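PROTEIN (hypothetical protein EF0366) (Enterococcus faecalis, PDB 1VPY) is of unknown function but belongs to the DUF72 family and folds as a closed eight-stranded TIM alpha/beta barrel. Local coordinates at residues R204-G212 / T225-E233; I234-L242 / L268-L276. All coordinates share one frame; numbering follows the deposited sequence.

In the fold
Late in the chain, strand 201-205, the seventh of the barrel, runs out at its C-terminal end into a loop. Contact 1 closes that excursion: residues 204-212 leave the strand and residues 225-233 come back along them into the start of helix 231-245. Contact 2 opens only after contact 1 has closed. It spans strand 250-255 between its two helices and sets residues 234-242 against residues 268-276, the end of helix 260-273 and the residues just after it. The two contacts thus follow in series rather than crossing, and helix 231-245 serves both. They also touch, through Tyr229 on Ile234 and Leu237 and through Phe205 on Leu237, so the loop packs on helix 231-245, which contact 2 joins to helix 260-273.

Contact 1 of 2, residues R204-G212 / T225-E233; sequences RFHGRNAAG and TLYHYNTQE. With ZN (zinc ion), chain B.
Tyr229 and Tyr227 pack against the backbone of Gly207 and Arg208 in the loop that leaves the seventh strand of this TIM barrel and leads into helix 231-245. Three hydrogen bonds join the two sides. Gly207 N donates to Tyr229 OH at 2.8 Å, with a bent angle of 135°, and the same hydroxyl bonds Asp180. Asn209 ND2 reaches Leu226 O at 2.8 Å, a straighter bond with Leu226 O near the plane of the Asn209 amide, though ND2 is tilted from the plane of the carbonyl. Thr225 OG1 donates to Ala211 O from above the carbonyl plane.

The aromatic contacts centre on Arg208. Its N sits over one face of the Tyr227 ring, and Arg208 CB makes a CH-pi contact, 4.0 Å from the centroid of that ring. The chain, extended from CG to NE, brings NE to the edge of the Tyr229 ring, so that CE1 lies over one face of the guanidinium, the two planes 88° apart.

Charge pairing closes the far end: Arg208 NH1 forms a salt bridge with Glu233 OE2 at 3.3 Å, while NH2 pairs with Asp180. Glu233 and Asn230 form the helix's capping box, and His228, directed away from residues 204-212, binds a zinc ion through NE2 at 2.3 Å.

Contact 2 of 2, residues I234-L242 / L268-L276; sequences IADLSEAVL and LQMQKVLNL
Ile234 turns CG2 anti to its own N and CG1 anti to its carbonyl carbon (chi1 -61°), and the two branches divide the work against helix 260-273. CG2 rests on CG of Met270, which is a selenomethionine, at 3.6 Å, while CG1 meets Gln269 NE2 at the same separation. One turn on, Ser238 has OG anti to its carbonyl carbon (chi1 -65°), which folds the hydroxyl back to donate to Ile234 O at 2.6 Å. That carbonyl also takes the ordinary helical bond from Ser238 N, and the two donors come from opposite faces of its plane. The polar end of this buried serine is thereby satisfied within its own helix, so OG can lie among carbon atoms, near Met270 CG and Val273 CG1.

Further along, Leu274 spreads its two methyls over three residues. CD2 touches Ser238 CB at 3.7 Å and packs against Leu242 CG; Leu242 runs alongside, pointing the other way. CD1 instead meets Val241 CG1 at 4.0 Å, with Val241 nearly perpendicular to Leu274.

The axes of segments 234-242 and 268-273 approach to 9.9 Å with a crossing angle of -58°. Both helices lie on the outside of the barrel: Met270 and Val241 reach inward to Phe205 of strand 201-205, Ile234 and Met270 touch Phe255 of strand 250-255, and on strand 13-18 Val241 meets Ile14 and Met270 meets Leu16.

Contact 1 of 2, residues R204-G212 / T225-E233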
loop_
_atom_site.group_PDB
_atom_site.type_symbol
_atom_site.label_atom_id
_atom_site.label_comp_id
_atom_site.label_asym_id
_atom_site.label_seq_id
_atom_site.Cartn_x
_atom_site.Cartn_y
_atom_site.Cartn_z
ATOM N N ARG A 204 -4.332 -0.575 4.611
ATOM C CA ARG A 204 -3.339 -1.549 5.050
ATOM C C ARG A 204 -3.474 -1.762 6.548
ATOM O O ARG A 204 -3.377 -0.811 7.342
ATOM C CB ARG A 204 -1.916 -1.104 4.703
ATOM C CG ARG A 204 -1.597 -1.108 3.206
ATOM C CD ARG A 204 -0.143 -0.739 2.960
ATOM N NE ARG A 204 0.736 -1.899 3.024
ATOM C CZ ARG A 204 1.948 -1.908 3.572
ATOM N NH1 ARG A 204 2.453 -0.821 4.148
ATOM N NH2 ARG A 204 2.651 -3.024 3.559
ATOM N N PHE A 205 -3.712 -3.015 6.928
ATOM C CA PHE A 205 -3.872 -3.365 8.321
ATOM C C PHE A 205 -2.610 -4.055 8.794
ATOM O O PHE A 205 -2.250 -5.132 8.307
ATOM C CB PHE A 205 -5.091 -4.262 8.525
ATOM C CG PHE A 205 -6.365 -3.720 7.924
ATOM C CD1 PHE A 205 -6.696 -2.372 8.035
ATOM C CD2 PHE A 205 -7.245 -4.570 7.262
ATOM C CE1 PHE A 205 -7.875 -1.873 7.478
ATOM C CE2 PHE A 205 -8.427 -4.088 6.711
ATOM C CZ PHE A 205 -8.744 -2.738 6.814
ATOM N N HIS A 206 -1.935 -3.414 9.739
ATOM C CA HIS A 206 -0.657 -3.889 10.247
ATOM C C HIS A 206 -0.796 -4.672 11.547
ATOM O O HIS A 206 0.191 -5.210 12.049
ATOM C CB HIS A 206 0.288 -2.704 10.468
ATOM C CG HIS A 206 0.642 -1.972 9.212
ATOM N ND1 HIS A 206 1.449 -2.516 8.235
ATOM C CD2 HIS A 206 0.290 -0.742 8.767
ATOM C CE1 HIS A 206 1.584 -1.651 7.245
ATOM N NE2 HIS A 206 0.889 -0.568 7.543
ATOM N N GLY A 207 -2.011 -4.722 12.090
ATOM C CA GLY A 207 -2.236 -5.274 13.421
ATOM C C GLY A 207 -1.924 -4.250 14.495
ATOM O O GLY A 207 -1.402 -3.176 14.206
ATOM N N ARG A 208 -2.218 -4.580 15.744
ATOM C CA ARG A 208 -2.156 -3.579 16.803
ATOM C C ARG A 208 -1.106 -3.856 17.882
ATOM O O ARG A 208 -1.148 -3.259 18.966
ATOM C CB ARG A 208 -3.545 -3.377 17.410
ATOM C CG ARG A 208 -4.431 -2.522 16.539
ATOM C CD ARG A 208 -5.888 -2.738 16.834
ATOM N NE ARG A 208 -6.712 -2.193 15.757
ATOM C CZ ARG A 208 -8.036 -2.088 15.805
ATOM N NH1 ARG A 208 -8.709 -2.486 16.879
ATOM N NH2 ARG A 208 -8.692 -1.577 14.775
ATOM N N ASN A 209 -0.159 -4.738 17.564
ATOM C CA ASN A 209 0.926 -5.099 18.467
ATOM C C ASN A 209 2.079 -4.087 18.378
ATOM O O ASN A 209 2.807 -4.035 17.383
ATOM C CB ASN A 209 1.393 -6.530 18.166
ATOM C CG ASN A 209 2.293 -7.110 19.250
ATOM O OD1 ASN A 209 2.770 -6.403 20.137
ATOM N ND2 ASN A 209 2.530 -8.413 19.174
ATOM N N ALA A 210 2.229 -3.290 19.434
ATOM C CA ALA A 210 3.198 -2.187 19.491
ATOM C C ALA A 210 4.678 -2.602 19.428
ATOM O O ALA A 210 5.527 -1.799 19.043
ATOM C CB ALA A 210 2.939 -1.326 20.732
ATOM N N ALA A 211 4.978 -3.847 19.801
ATOM C CA ALA A 211 6.362 -4.331 19.916
ATOM C C ALA A 211 7.226 -4.063 18.677
ATOM O O ALA A 211 6.935 -4.559 17.581
ATOM C CB ALA A 211 6.376 -5.805 20.261
ATOM N N GLY A 212 8.278 -3.267 18.872
ATOM C CA GLY A 212 9.237 -2.930 17.814
ATOM C C GLY A 212 8.677 -2.113 16.659
ATOM O O GLY A 212 9.049 -2.335 15.505
ATOM N N THR A 225 6.583 -10.164 15.148
ATOM C CA THR A 225 5.637 -9.460 16.027
ATOM C C THR A 225 4.207 -9.780 15.575
ATOM O O THR A 225 3.764 -9.330 14.521
ATOM C CB THR A 225 5.897 -7.919 16.017
ATOM O OG1 THR A 225 7.068 -7.616 16.790
ATOM C CG2 THR A 225 4.724 -7.148 16.588
ATOM N N LEU A 226 3.489 -10.562 16.375
ATOM C CA LEU A 226 2.237 -11.165 15.909
ATOM C C LEU A 226 0.996 -10.413 16.356
ATOM O O LEU A 226 0.904 -9.976 17.505
ATOM C CB LEU A 226 2.134 -12.628 16.359
ATOM C CG LEU A 226 3.226 -13.614 15.946
ATOM C CD1 LEU A 226 3.075 -14.881 16.758
ATOM C CD2 LEU A 226 3.170 -13.926 14.452
ATOM N N TYR A 227 0.057 -10.251 15.426
ATOM C CA TYR A 227 -1.286 -9.809 15.764
ATOM C C TYR A 227 -2.340 -10.484 14.903
ATOM O O TYR A 227 -2.324 -10.354 13.686
ATOM C CB TYR A 227 -1.440 -8.288 15.672
ATOM C CG TYR A 227 -2.662 -7.808 16.426
ATOM C CD1 TYR A 227 -2.651 -7.726 17.817
ATOM C CD2 TYR A 227 -3.838 -7.469 15.758
ATOM C CE1 TYR A 227 -3.773 -7.302 18.519
ATOM C CE2 TYR A 227 -4.968 -7.042 16.449
ATOM C CZ TYR A 227 -4.926 -6.965 17.829
ATOM O OH TYR A 227 -6.028 -6.552 18.535
ATOM N N HIS A 228 -3.248 -11.202 15.555
ATOM C CA HIS A 228 -4.386 -11.837 14.899
ATOM C C HIS A 228 -5.635 -11.034 15.263
ATOM O O HIS A 228 -6.058 -11.029 16.415
ATOM C CB HIS A 228 -4.506 -13.304 15.352
ATOM C CG HIS A 228 -5.684 -14.042 14.784
ATOM N ND1 HIS A 228 -5.560 -14.981 13.781
ATOM C CD2 HIS A 228 -7.001 -14.007 15.104
ATOM C CE1 HIS A 228 -6.752 -15.478 13.494
ATOM N NE2 HIS A 228 -7.644 -14.904 14.282
ATOM N N TYR A 229 -6.201 -10.338 14.280
ATOM C CA TYR A 229 -7.427 -9.563 14.468
ATOM C C TYR A 229 -8.587 -10.453 14.867
ATOM O O TYR A 229 -8.743 -11.555 14.338
ATOM C CB TYR A 229 -7.802 -8.835 13.181
ATOM C CG TYR A 229 -6.978 -7.613 12.850
ATOM C CD1 TYR A 229 -7.116 -6.443 13.578
ATOM C CD2 TYR A 229 -6.088 -7.620 11.774
ATOM C CE1 TYR A 229 -6.375 -5.312 13.265
ATOM C CE2 TYR A 229 -5.338 -6.492 11.451
ATOM C CZ TYR A 229 -5.490 -5.339 12.199
ATOM O OH TYR A 229 -4.764 -4.206 11.886
ATOM N N ASN A 230 -9.402 -9.968 15.796
ATOM C CA ASN A 230 -10.537 -10.743 16.299
ATOM C C ASN A 230 -11.810 -10.405 15.542
ATOM O O ASN A 230 -11.799 -9.549 14.659
ATOM C CB ASN A 230 -10.727 -10.559 17.816
ATOM C CG ASN A 230 -11.005 -9.111 18.217
ATOM O OD1 ASN A 230 -11.671 -8.362 17.500
ATOM N ND2 ASN A 230 -10.500 -8.720 19.378
ATOM N N THR A 231 -12.901 -11.070 15.906
ATOM C CA THR A 231 -14.181 -10.919 15.223
ATOM C C THR A 231 -14.698 -9.476 15.295
ATOM O O THR A 231 -15.173 -8.936 14.292
ATOM C CB THR A 231 -15.214 -11.935 15.766
ATOM O OG1 THR A 231 -14.606 -13.228 15.820
ATOM C CG2 THR A 231 -16.443 -12.019 14.862
ATOM N N GLN A 232 -14.576 -8.850 16.466
ATOM C CA GLN A 232 -14.995 -7.459 16.641
ATOM C C GLN A 232 -14.145 -6.480 15.833
ATOM O O GLN A 232 -14.670 -5.525 15.256
ATOM C CB GLN A 232 -15.014 -7.063 18.122
ATOM C CG GLN A 232 -15.624 -5.685 18.400
ATOM C CD GLN A 232 -17.099 -5.600 18.034
ATOM O OE1 GLN A 232 -17.474 -4.992 17.028
ATOM N NE2 GLN A 232 -17.943 -6.218 18.849
ATOM N N GLU A 233 -12.839 -6.713 15.781
ATOM C CA GLU A 233 -11.961 -5.853 14.994
ATOM C C GLU A 233 -12.242 -5.979 13.502
ATOM O O GLU A 233 -12.341 -4.963 12.801
ATOM C CB GLU A 233 -10.496 -6.117 15.322
ATOM C CG GLU A 233 -10.141 -5.692 16.739
ATOM C CD GLU A 233 -8.811 -6.230 17.219
ATOM O OE1 GLU A 233 -8.387 -7.329 16.786
ATOM O OE2 GLU A 233 -8.194 -5.542 18.055
HETATM ZN ZN ZN B . -9.926 -15.358 14.266
HETATM O O HOH W 1 1.526 -8.154 13.372
#

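Contact 2 of 2, residues I234-L242 / L268-L276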
loop_
_atom_site.group_PDB
_atom_site.type_symbol
_atom_site.label_atom_id
_atom_site.label_comp_id
_atom_site.label_asym_id
_atom_site.label_seq_id
_atom_site.Cartn_x
_atom_site.Cartn_y
_atom_site.Cartn_z
ATOM N N ILE A 234 -12.399 -7.210 13.020
ATOM C CA ILE A 234 -12.770 -7.427 11.615
ATOM C C ILE A 234 -14.107 -6.754 11.302
ATOM O O ILE A 234 -14.308 -6.275 10.190
ATOM C CB ILE A 234 -12.830 -8.933 11.228
ATOM C CG1 ILE A 234 -11.468 -9.612 11.410
ATOM C CG2 ILE A 234 -13.338 -9.116 9.798
ATOM C CD1 ILE A 234 -10.377 -9.072 10.528
ATOM N N ALA A 235 -15.006 -6.711 12.287
ATOM C CA ALA A 235 -16.299 -6.060 12.122
ATOM C C ALA A 235 -16.158 -4.544 12.005
ATOM O O ALA A 235 -16.793 -3.933 11.143
ATOM C CB ALA A 235 -17.238 -6.425 13.265
ATOM N N ASP A 236 -15.336 -3.947 12.871
ATOM C CA ASP A 236 -15.091 -2.504 12.849
ATOM C C ASP A 236 -14.455 -2.115 11.526
ATOM O O ASP A 236 -14.941 -1.209 10.843
ATOM C CB ASP A 236 -14.181 -2.075 14.003
ATOM C CG ASP A 236 -14.835 -2.238 15.376
ATOM O OD1 ASP A 236 -16.045 -1.966 15.526
ATOM O OD2 ASP A 236 -14.119 -2.635 16.323
ATOM N N LEU A 237 -13.391 -2.825 11.152
ATOM C CA LEU A 237 -12.632 -2.528 9.934
ATOM C C LEU A 237 -13.443 -2.750 8.664
ATOM O O LEU A 237 -13.201 -2.093 7.650
ATOM C CB LEU A 237 -11.350 -3.359 9.872
ATOM C CG LEU A 237 -10.326 -3.198 10.989
ATOM C CD1 LEU A 237 -9.349 -4.360 10.983
ATOM C CD2 LEU A 237 -9.593 -1.874 10.899
ATOM N N SER A 238 -14.392 -3.677 8.711
ATOM C CA SER A 238 -15.275 -3.905 7.577
ATOM C C SER A 238 -16.239 -2.733 7.356
ATOM O O SER A 238 -16.476 -2.338 6.208
ATOM C CB SER A 238 -16.042 -5.208 7.759
ATOM O OG SER A 238 -15.142 -6.303 7.740
ATOM N N GLU A 239 -16.787 -2.185 8.450
ATOM C CA GLU A 239 -17.653 -0.998 8.386
ATOM C C GLU A 239 -16.952 0.125 7.635
ATOM O O GLU A 239 -17.549 0.760 6.767
ATOM C CB GLU A 239 -18.031 -0.487 9.784
ATOM C CG GLU A 239 -19.294 -1.066 10.406
ATOM C CD GLU A 239 -19.754 -0.259 11.624
ATOM O OE1 GLU A 239 -20.404 0.794 11.423
ATOM O OE2 GLU A 239 -19.474 -0.671 12.779
ATOM N N ALA A 240 -15.684 0.356 7.979
ATOM C CA ALA A 240 -14.890 1.437 7.400
ATOM C C ALA A 240 -14.563 1.178 5.932
ATOM O O ALA A 240 -14.610 2.099 5.105
ATOM C CB ALA A 240 -13.623 1.658 8.206
ATOM N N VAL A 241 -14.246 -0.075 5.612
ATOM C CA VAL A 241 -13.992 -0.492 4.227
ATOM C C VAL A 241 -15.223 -0.246 3.343
ATOM O O VAL A 241 -15.105 0.318 2.246
ATOM C CB VAL A 241 -13.494 -1.971 4.155
ATOM C CG1 VAL A 241 -13.782 -2.615 2.796
ATOM C CG2 VAL A 241 -12.013 -2.039 4.465
ATOM N N LEU A 242 -16.398 -0.653 3.829
ATOM C CA LEU A 242 -17.654 -0.387 3.132
ATOM C C LEU A 242 -17.920 1.108 2.988
ATOM O O LEU A 242 -18.246 1.576 1.900
ATOM C CB LEU A 242 -18.823 -1.051 3.849
ATOM C CG LEU A 242 -19.076 -2.533 3.591
ATOM C CD1 LEU A 242 -20.036 -3.043 4.651
ATOM C CD2 LEU A 242 -19.631 -2.781 2.187
ATOM N N LEU A 268 -9.896 -13.841 4.926
ATOM C CA LEU A 268 -10.992 -14.772 4.652
ATOM C C LEU A 268 -12.209 -14.486 5.529
ATOM O O LEU A 268 -13.336 -14.754 5.121
ATOM C CB LEU A 268 -10.529 -16.226 4.800
ATOM C CG LEU A 268 -9.921 -16.975 3.595
ATOM C CD1 LEU A 268 -9.036 -16.126 2.622
ATOM C CD2 LEU A 268 -9.156 -18.217 4.081
ATOM N N GLN A 269 -11.980 -13.924 6.718
ATOM C CA GLN A 269 -13.073 -13.482 7.595
ATOM C C GLN A 269 -13.815 -12.291 7.003
ATOM O O GLN A 269 -15.037 -12.333 6.860
ATOM C CB GLN A 269 -12.569 -13.143 9.004
ATOM C CG GLN A 269 -12.409 -14.350 9.924
ATOM C CD GLN A 269 -11.588 -14.039 11.168
ATOM O OE1 GLN A 269 -10.493 -14.588 11.362
ATOM N NE2 GLN A 269 -12.110 -13.150 12.016
HETATM N N MSE A 270 -13.065 -11.242 6.660
HETATM C CA MSE A 270 -13.613 -10.038 6.046
HETATM C C MSE A 270 -14.452 -10.353 4.818
HETATM O O MSE A 270 -15.596 -9.914 4.699
HETATM C CB MSE A 270 -12.488 -9.093 5.659
HETATM C CG MSE A 270 -12.386 -7.851 6.531
HETATM SE SE MSE A 270 -11.738 -6.276 5.529
HETATM C CE MSE A 270 -12.636 -6.641 3.858
ATOM N N GLN A 271 -13.858 -11.120 3.912
ATOM C CA GLN A 271 -14.508 -11.620 2.716
ATOM C C GLN A 271 -15.882 -12.243 2.991
ATOM O O GLN A 271 -16.800 -12.093 2.180
ATOM C CB GLN A 271 -13.593 -12.656 2.076
ATOM C CG GLN A 271 -13.890 -12.988 0.629
ATOM C CD GLN A 271 -12.659 -13.524 -0.069
ATOM O OE1 GLN A 271 -12.612 -14.689 -0.467
ATOM N NE2 GLN A 271 -11.635 -12.674 -0.199
ATOM N N LYS A 272 -16.014 -12.954 4.115
ATOM C CA LYS A 272 -17.309 -13.504 4.533
ATOM C C LYS A 272 -18.223 -12.390 5.050
ATOM O O LYS A 272 -19.401 -12.339 4.689
ATOM C CB LYS A 272 -17.143 -14.617 5.574
ATOM N N VAL A 273 -17.662 -11.486 5.858
ATOM C CA VAL A 273 -18.401 -10.359 6.451
ATOM C C VAL A 273 -18.977 -9.405 5.391
ATOM O O VAL A 273 -20.083 -8.885 5.559
ATOM C CB VAL A 273 -17.542 -9.596 7.508
ATOM C CG1 VAL A 273 -18.229 -8.328 7.987
ATOM C CG2 VAL A 273 -17.243 -10.490 8.695
ATOM N N LEU A 274 -18.239 -9.194 4.302
ATOM C CA LEU A 274 -18.729 -8.401 3.174
ATOM C C LEU A 274 -19.299 -9.277 2.044
ATOM O O LEU A 274 -19.436 -8.807 0.914
ATOM C CB LEU A 274 -17.605 -7.526 2.613
ATOM C CG LEU A 274 -16.604 -6.793 3.519
ATOM C CD1 LEU A 274 -15.530 -6.186 2.672
ATOM C CD2 LEU A 274 -17.256 -5.703 4.348
ATOM N N ASN A 275 -19.658 -10.526 2.363
ATOM C CA ASN A 275 -19.880 -11.609 1.361
ATOM C C ASN A 275 -19.374 -11.325 -0.065
ATOM O O ASN A 275 -20.164 -11.095 -0.984
ATOM C CB ASN A 275 -21.320 -12.196 1.367
ATOM C CG ASN A 275 -22.318 -11.364 2.173
ATOM O OD1 ASN A 275 -22.454 -10.153 1.982
ATOM N ND2 ASN A 275 -23.042 -12.029 3.068
ATOM N N LEU A 276 -18.048 -11.356 -0.223
ATOM C CA LEU A 276 -17.369 -10.981 -1.476
ATOM C C LEU A 276 -17.118 -12.141 -2.460
ATOM O O LEU A 276 -16.531 -13.168 -2.092
ATOM C CB LEU A 276 -16.062 -10.231 -1.176
ATOM C CG LEU A 276 -16.193 -8.736 -0.867
ATOM C CD1 LEU A 276 -14.840 -8.151 -0.494
ATOM C CD2 LEU A 276 -16.826 -7.957 -2.041
#